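Local structure of uracil-DNA glycosylase (6LYJ) at residues A184-L189 with L207-Q212; M188-K193 with N233-L238. The protein belongs to the uracil-DNA glycosylase superfamily and has the alpha/beta fold of that family, built round a central four-stranded parallel sheet. All coordinates share one frame; numbering follows the deposited sequence.

Contact 1: A184-L189 with L207-Q212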
ATOM      1  N   ALA A 184      20.416   0.080  14.704  1.00 18.48           N
ATOM      2  CA  ALA A 184      20.052   1.315  14.018  1.00 22.27           C
ATOM      3  C   ALA A 184      19.312   0.959  12.740  1.00 22.99           C
ATOM      4  O   ALA A 184      19.846   0.230  11.897  1.00 25.18           O
ATOM      5  CB  ALA A 184      21.292   2.156  13.704  1.00 23.03           C
ATOM      6  N   CYS A 185      18.107   1.502  12.582  1.00 21.34           N
ATOM      7  CA  CYS A 185      17.249   1.149  11.463  1.00 19.06           C
ATOM      8  C   CYS A 185      16.357   2.337  11.132  1.00 17.72           C
ATOM      9  O   CYS A 185      16.041   3.149  12.003  1.00 17.39           O
ATOM     10  CB  CYS A 185      16.413  -0.092  11.791  1.00 17.10           C
ATOM     11  SG  CYS A 185      15.514  -0.790  10.398  1.00 20.00           S
ATOM     12  N   VAL A 186      15.969   2.440   9.856  1.00 17.61           N
ATOM     13  CA  VAL A 186      15.010   3.442   9.393  1.00 20.07           C
ATOM     14  C   VAL A 186      13.661   2.771   9.177  1.00 18.71           C
ATOM     15  O   VAL A 186      13.585   1.664   8.628  1.00 17.45           O
ATOM     16  CB  VAL A 186      15.492   4.130   8.099  1.00 22.37           C
ATOM     17  CG1 VAL A 186      14.485   5.185   7.644  1.00 21.01           C
ATOM     18  CG2 VAL A 186      16.872   4.747   8.289  1.00 22.89           C
ATOM     19  N   PHE A 187      12.593   3.434   9.622  1.00 13.56           N
ATOM     20  CA  PHE A 187      11.221   2.970   9.439  1.00 14.35           C
ATOM     21  C   PHE A 187      10.436   4.046   8.700  1.00 14.33           C
ATOM     22  O   PHE A 187      10.347   5.185   9.172  1.00 17.00           O
ATOM     23  CB  PHE A 187      10.552   2.654  10.783  1.00 15.80           C
ATOM     24  CG  PHE A 187      11.191   1.515  11.532  1.00 17.91           C
ATOM     25  CD1 PHE A 187      12.381   1.697  12.222  1.00 22.31           C
ATOM     26  CD2 PHE A 187      10.602   0.261  11.544  1.00 16.19           C
ATOM     27  CE1 PHE A 187      12.971   0.650  12.912  1.00 20.98           C
ATOM     28  CE2 PHE A 187      11.187  -0.791  12.229  1.00 17.94           C
ATOM     29  CZ  PHE A 187      12.371  -0.594  12.914  1.00 18.93           C
ATOM     30  N   MET A 188       9.880   3.693   7.540  1.00 12.43           N
ATOM     31  CA  MET A 188       9.116   4.625   6.713  1.00 20.16           C
ATOM     32  C   MET A 188       7.638   4.261   6.818  1.00 17.25           C
ATOM     33  O   MET A 188       7.213   3.214   6.317  1.00 15.97           O
ATOM     34  CB  MET A 188       9.587   4.591   5.259  1.00 21.03           C
ATOM     35  CG  MET A 188      11.067   4.919   5.051  1.00 22.51           C
ATOM     36  SD  MET A 188      11.507   4.888   3.302  1.00 19.59           S
ATOM     37  CE  MET A 188      13.245   5.324   3.347  1.00 18.07           C
ATOM     38  N   LEU A 189       6.861   5.131   7.460  1.00 15.24           N
ATOM     39  CA  LEU A 189       5.440   4.912   7.719  1.00 18.79           C
ATOM     40  C   LEU A 189       4.633   5.933   6.921  1.00 21.62           C
ATOM     41  O   LEU A 189       4.614   7.119   7.266  1.00 17.02           O
ATOM     42  CB  LEU A 189       5.150   5.022   9.216  1.00 19.25           C
ATOM     43  CG  LEU A 189       6.112   4.230  10.113  1.00 16.57           C
ATOM     44  CD1 LEU A 189       5.774   4.382  11.590  1.00 17.81           C
ATOM     45  CD2 LEU A 189       6.099   2.768   9.720  1.00 15.62           C
ATOM     46  N   LEU A 207      15.336   5.913  13.327  1.00 21.24           N
ATOM     47  CA  LEU A 207      14.754   7.042  12.619  1.00 20.44           C
ATOM     48  C   LEU A 207      13.377   6.628  12.115  1.00 20.94           C
ATOM     49  O   LEU A 207      13.259   5.702  11.304  1.00 17.60           O
ATOM     50  CB  LEU A 207      15.646   7.476  11.459  1.00 19.46           C
ATOM     51  CG  LEU A 207      15.112   8.617  10.598  1.00 22.87           C
ATOM     52  CD1 LEU A 207      14.867   9.845  11.463  1.00 24.38           C
ATOM     53  CD2 LEU A 207      16.074   8.935   9.461  1.00 20.36           C
ATOM     54  N   VAL A 208      12.342   7.304  12.593  1.00 17.65           N
ATOM     55  CA  VAL A 208      10.976   7.021  12.174  1.00 20.09           C
ATOM     56  C   VAL A 208      10.528   8.160  11.271  1.00 17.75           C
ATOM     57  O   VAL A 208      10.355   9.298  11.724  1.00 18.16           O
ATOM     58  CB  VAL A 208      10.041   6.848  13.377  1.00 21.06           C
ATOM     59  CG1 VAL A 208       8.618   6.562  12.910  1.00 16.40           C
ATOM     60  CG2 VAL A 208      10.558   5.735  14.279  1.00 17.32           C
ATOM     61  N   LEU A 209      10.364   7.859   9.987  1.00 17.13           N
ATOM     62  CA  LEU A 209       9.949   8.832   8.987  1.00 18.02           C
ATOM     63  C   LEU A 209       8.474   8.626   8.669  1.00 21.08           C
ATOM     64  O   LEU A 209       8.052   7.507   8.357  1.00 19.16           O
ATOM     65  CB  LEU A 209      10.790   8.699   7.716  1.00 19.39           C
ATOM     66  CG  LEU A 209      12.307   8.832   7.890  1.00 22.70           C
ATOM     67  CD1 LEU A 209      13.038   8.445   6.613  1.00 21.59           C
ATOM     68  CD2 LEU A 209      12.661  10.257   8.294  1.00 16.24           C
ATOM     69  N   THR A 210       7.696   9.701   8.752  1.00 16.96           N
ATOM     70  CA  THR A 210       6.266   9.638   8.502  1.00 20.40           C
ATOM     71  C   THR A 210       5.880  10.675   7.460  1.00 22.90           C
ATOM     72  O   THR A 210       6.520  11.723   7.331  1.00 23.98           O
ATOM     73  CB  THR A 210       5.447   9.879   9.779  1.00 19.13           C
ATOM     74  OG1 THR A 210       5.661  11.219  10.233  1.00 22.89           O
ATOM     75  CG2 THR A 210       5.852   8.904  10.876  1.00 16.65           C
ATOM     76  N   SER A 211       4.822  10.368   6.718  1.00 23.44           N
ATOM     77  CA  SER A 211       4.231  11.298   5.763  1.00 22.71           C
ATOM     78  C   SER A 211       2.876  10.740   5.351  1.00 23.09           C
ATOM     79  O   SER A 211       2.480   9.644   5.763  1.00 22.42           O
ATOM     80  CB  SER A 211       5.132  11.513   4.543  1.00 18.84           C
ATOM     81  OG  SER A 211       5.059  10.414   3.653  1.00 19.94           O
ATOM     82  N   GLN A 212       2.171  11.505   4.524  1.00 19.24           N
ATOM     83  CA  GLN A 212       0.970  10.989   3.891  1.00 19.03           C
ATOM     84  C   GLN A 212       1.316   9.837   2.953  1.00 16.88           C
ATOM     85  O   GLN A 212       2.468   9.640   2.559  1.00 19.91           O
ATOM     86  CB  GLN A 212       0.246  12.091   3.123  1.00 22.22           C
ATOM     87  CG  GLN A 212      -0.517  13.044   4.016  1.00 29.30           C
ATOM     88  CD  GLN A 212      -1.335  14.034   3.224  1.00 38.17           C
ATOM     89  OE1 GLN A 212      -0.977  14.397   2.105  1.00 40.60           O
ATOM     90  NE2 GLN A 212      -2.449  14.471   3.795  1.00 39.08           N
TER

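Contact 2: M188-K193 with N233-L238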
ATOM      1  N   MET A 188       9.880   3.693   7.540  1.00 12.43           N
ATOM      2  CA  MET A 188       9.116   4.625   6.713  1.00 20.16           C
ATOM      3  C   MET A 188       7.638   4.261   6.818  1.00 17.25           C
ATOM      4  O   MET A 188       7.213   3.214   6.317  1.00 15.97           O
ATOM      5  CB  MET A 188       9.587   4.591   5.259  1.00 21.03           C
ATOM      6  CG  MET A 188      11.067   4.919   5.051  1.00 22.51           C
ATOM      7  SD  MET A 188      11.507   4.888   3.302  1.00 19.59           S
ATOM      8  CE  MET A 188      13.245   5.324   3.347  1.00 18.07           C
ATOM      9  N   LEU A 189       6.861   5.131   7.460  1.00 15.24           N
ATOM     10  CA  LEU A 189       5.440   4.912   7.719  1.00 18.79           C
ATOM     11  C   LEU A 189       4.633   5.933   6.921  1.00 21.62           C
ATOM     12  O   LEU A 189       4.614   7.119   7.266  1.00 17.02           O
ATOM     13  CB  LEU A 189       5.150   5.022   9.216  1.00 19.25           C
ATOM     14  CG  LEU A 189       6.112   4.230  10.113  1.00 16.57           C
ATOM     15  CD1 LEU A 189       5.774   4.382  11.590  1.00 17.81           C
ATOM     16  CD2 LEU A 189       6.099   2.768   9.720  1.00 15.62           C
ATOM     17  N   TRP A 190       3.964   5.472   5.863  1.00 12.15           N
ATOM     18  CA  TRP A 190       3.224   6.340   4.949  1.00 12.46           C
ATOM     19  C   TRP A 190       1.725   6.137   5.142  1.00 14.12           C
ATOM     20  O   TRP A 190       1.216   5.032   4.936  1.00 16.80           O
ATOM     21  CB  TRP A 190       3.606   6.044   3.499  1.00 12.26           C
ATOM     22  CG  TRP A 190       5.072   6.156   3.223  1.00 16.22           C
ATOM     23  CD1 TRP A 190       5.943   7.046   3.776  1.00 17.23           C
ATOM     24  CD2 TRP A 190       5.840   5.344   2.328  1.00 16.11           C
ATOM     25  NE1 TRP A 190       7.207   6.844   3.278  1.00 15.91           N
ATOM     26  CE2 TRP A 190       7.172   5.805   2.386  1.00 18.31           C
ATOM     27  CE3 TRP A 190       5.532   4.274   1.482  1.00 16.86           C
ATOM     28  CZ2 TRP A 190       8.196   5.232   1.630  1.00 14.25           C
ATOM     29  CZ3 TRP A 190       6.553   3.706   0.732  1.00 16.21           C
ATOM     30  CH2 TRP A 190       7.867   4.189   0.811  1.00 13.67           C
ATOM     31  N   GLY A 191       1.018   7.205   5.505  1.00 17.66           N
ATOM     32  CA  GLY A 191      -0.412   7.135   5.721  1.00 13.87           C
ATOM     33  C   GLY A 191      -0.777   6.780   7.154  1.00 15.71           C
ATOM     34  O   GLY A 191       0.071   6.472   7.995  1.00 13.33           O
ATOM     35  N   ALA A 192      -2.084   6.814   7.427  1.00 13.68           N
ATOM     36  CA  ALA A 192      -2.568   6.638   8.795  1.00 22.09           C
ATOM     37  C   ALA A 192      -2.351   5.212   9.288  1.00 16.32           C
ATOM     38  O   ALA A 192      -1.948   5.002  10.440  1.00 18.49           O
ATOM     39  CB  ALA A 192      -4.049   7.022   8.888  1.00 21.15           C
ATOM     40  N   LYS A 193      -2.647   4.216   8.447  1.00 17.30           N
ATOM     41  CA  LYS A 193      -2.531   2.828   8.883  1.00 17.85           C
ATOM     42  C   LYS A 193      -1.099   2.507   9.291  1.00 18.95           C
ATOM     43  O   LYS A 193      -0.851   2.018  10.399  1.00 15.58           O
ATOM     44  CB  LYS A 193      -2.997   1.884   7.773  1.00 18.13           C
ATOM     45  CG  LYS A 193      -4.465   2.028   7.416  1.00 20.20           C
ATOM     46  CD  LYS A 193      -5.361   1.785   8.621  1.00 26.96           C
ATOM     47  CE  LYS A 193      -5.738   0.320   8.738  1.00 34.10           C
ATOM     48  NZ  LYS A 193      -6.990   0.149   9.531  1.00 43.42           N
ATOM     49  N   ASN A 233       8.701  14.435   0.749  1.00 18.30           N
ATOM     50  CA  ASN A 233       8.991  14.022   2.117  1.00 23.97           C
ATOM     51  C   ASN A 233      10.475  13.751   2.343  1.00 23.03           C
ATOM     52  O   ASN A 233      10.911  13.724   3.499  1.00 23.69           O
ATOM     53  CB  ASN A 233       8.144  12.800   2.511  1.00 22.56           C
ATOM     54  CG  ASN A 233       8.498  11.534   1.736  1.00 15.34           C
ATOM     55  OD1 ASN A 233       9.525  11.445   1.067  1.00 18.19           O
ATOM     56  ND2 ASN A 233       7.638  10.535   1.848  1.00 15.79           N
ATOM     57  N   ASN A 234      11.251  13.547   1.275  1.00 20.23           N
ATOM     58  CA  ASN A 234      12.706  13.412   1.345  1.00 18.00           C
ATOM     59  C   ASN A 234      13.138  12.171   2.124  1.00 19.75           C
ATOM     60  O   ASN A 234      14.278  12.099   2.592  1.00 20.71           O
ATOM     61  CB  ASN A 234      13.342  14.673   1.953  1.00 18.45           C
ATOM     62  CG  ASN A 234      14.690  15.007   1.345  1.00 33.40           C
ATOM     63  OD1 ASN A 234      14.914  14.801   0.153  1.00 33.06           O
ATOM     64  ND2 ASN A 234      15.594  15.532   2.164  1.00 31.94           N
ATOM     65  N   HIS A 235      12.261  11.164   2.231  1.00 20.89           N
ATOM     66  CA  HIS A 235      12.514  10.054   3.146  1.00 22.25           C
ATOM     67  C   HIS A 235      13.712   9.206   2.725  1.00 21.35           C
ATOM     68  O   HIS A 235      14.425   8.678   3.586  1.00 18.55           O
ATOM     69  CB  HIS A 235      11.270   9.170   3.248  1.00 20.95           C
ATOM     70  CG  HIS A 235      10.217   9.695   4.175  1.00 18.72           C
ATOM     71  ND1 HIS A 235       9.090   8.972   4.503  1.00 17.54           N
ATOM     72  CD2 HIS A 235      10.115  10.871   4.839  1.00 17.77           C
ATOM     73  CE1 HIS A 235       8.342   9.676   5.333  1.00 14.44           C
ATOM     74  NE2 HIS A 235       8.940  10.834   5.551  1.00 15.21           N
ATOM     75  N   PHE A 236      13.953   9.050   1.423  1.00 20.33           N
ATOM     76  CA  PHE A 236      15.049   8.190   0.989  1.00 19.50           C
ATOM     77  C   PHE A 236      16.405   8.862   1.193  1.00 19.86           C
ATOM     78  O   PHE A 236      17.383   8.202   1.587  1.00 21.30           O
ATOM     79  CB  PHE A 236      14.835   7.796  -0.473  1.00 19.40           C
ATOM     80  CG  PHE A 236      13.551   7.050  -0.703  1.00 21.58           C
ATOM     81  CD1 PHE A 236      13.474   5.687  -0.474  1.00 21.67           C
ATOM     82  CD2 PHE A 236      12.411   7.721  -1.120  1.00 25.56           C
ATOM     83  CE1 PHE A 236      12.290   5.002  -0.672  1.00 21.95           C
ATOM     84  CE2 PHE A 236      11.222   7.043  -1.318  1.00 23.69           C
ATOM     85  CZ  PHE A 236      11.161   5.683  -1.094  1.00 22.39           C
ATOM     86  N   VAL A 237      16.448  10.184   1.032  1.00 19.43           N
ATOM     87  CA  VAL A 237      17.652  10.940   1.356  1.00 23.24           C
ATOM     88  C   VAL A 237      17.903  10.911   2.858  1.00 23.54           C
ATOM     89  O   VAL A 237      19.027  10.662   3.307  1.00 25.55           O
ATOM     90  CB  VAL A 237      17.538  12.381   0.827  1.00 26.95           C
ATOM     91  CG1 VAL A 237      18.715  13.227   1.305  1.00 23.92           C
ATOM     92  CG2 VAL A 237      17.442  12.386  -0.693  1.00 28.28           C
ATOM     93  N   LEU A 238      16.874  11.216   3.656  1.00 20.32           N
ATOM     94  CA  LEU A 238      17.043  11.207   5.106  1.00 21.22           C
ATOM     95  C   LEU A 238      17.477   9.830   5.591  1.00 21.48           C
ATOM     96  O   LEU A 238      18.305   9.712   6.503  1.00 25.63           O
ATOM     97  CB  LEU A 238      15.745  11.640   5.788  1.00 22.16           C
ATOM     98  CG  LEU A 238      15.315  13.084   5.519  1.00 18.42           C
ATOM     99  CD1 LEU A 238      13.912  13.334   6.063  1.00 18.12           C
ATOM    100  CD2 LEU A 238      16.319  14.069   6.111  1.00 19.58           C
TER

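Contact 1: A184-L189 with L207-Q212
Strands 186-190 and 207-211 run side by side as parallel neighbours in the central sheet, Val186 pairing with Leu207 and Leu189 with Thr210; 207-211 is the outermost strand on this side within the chain. The axes of the segments 186-189 and 207-211 come within 4.8 Å of each other, at 15°. The backbone bonds alternate in the parallel manner: Phe187 N gives to Leu207 O at 2.9 Å, Leu209 N to Phe187 O at 2.8 Å, and Leu189 N to Leu209 O at 2.8 Å with an almost straight N-H...O angle of 179°. At the far end the bond from Ser211 N to Leu189 O is weak.

Side chains leave the two strands on alternate faces. With Val186 and Leu209 on one, the CG1 branch of Val186, anti to its backbone N (chi1 -179°), crosses slantwise to Leu209 CD1 at 3.7 Å. Phe242 and Ala239 of helix 235-245 lie over this face, against Val186 and Met188. On the other face, Leu189 CD1 meets Val208 CG1 at 3.8 Å, while Ala198 and Ile201 of the connecting segment touch Leu189 and Phe187. The pairing closes the beta-alpha-beta unit formed with helix 191-195. Chemically, near-linear N-H...O=C hydrogen bonds pair the groups the strands turn to each other in a largely apolar, buried setting.

Contact 2: M188-K193 with N233-L238
A buried indole-imidazole hydrogen bond ties the end of strand 186-190 to the start of helix 235-245: Trp190 NE1 donates to His235 ND1 at 3.1 Å, with an N-H...N angle of 155°. The acceptor lies in the indole plane, whereas the donor sits somewhat out of the imidazole plane. The two rings meet rim to rim, their planes turned by only 22°, and neither covers the other's face. Since ND1 is the acceptor, a neutral imidazole would probably carry its hydrogen on NE2, consistent with the weak bond from NE2 to Thr210 O.

Asn233 braces the start of the helix from within its own segment. Its OD1 accepts from the backbone N of His235 at 3.0 Å, closing an Asx turn just ahead of the helix, and its ND2 lies over one imidazole face, near the rim. Asn233 CG sits between the backbone N and the carbonyl carbon (chi1 67°), folding the amide back over the turn.

Beside this polar pair, Met188 reaches out with its chain extended beyond CG, bringing CE to 3.6 Å from His235 O and 3.8 Å from Phe236 CD1. Its SD lies 4.5 Å from the centroid of the Phe236 ring, an oblique Met-aromatic contact. The side chains of Trp190 and Phe236 cross at about a right angle, and Phe236 CZ reaches Trp190 CZ2 at 4.1 Å. Phe230 and Trp253 extend the aromatic cluster, meeting Trp190 and Phe236 edge-to-face, respectively. Together these contacts dock the first turn of a helix against one face of a parallel sheet, as in the alpha/beta sandwich of the uracil-DNA glycosylase superfamily.

How the contacts relate
Contacts 1 and 2 share Met188 and Leu189, and their centres lie about 6 Å apart. Contact 1 joins strand 186-190 to its neighbour 207-211; contact 2 carries the same strand onward to helix 235-245, the next helix in the chain after 207-211. Several links bind the two directly. Ser211 O lies 2.9 Å from Gly191 N, a probable hydrogen bond that continues the strand pairing past Leu189, and Ser211 OG is hydrogen-bonded to Asn233 ND2 at 3.2 Å. Leu209 CD1 packs 3.3 Å from His235 O. Strand 207-211 thus touches both partners of contact 2, joining strand pairing and helix docking in one buried region.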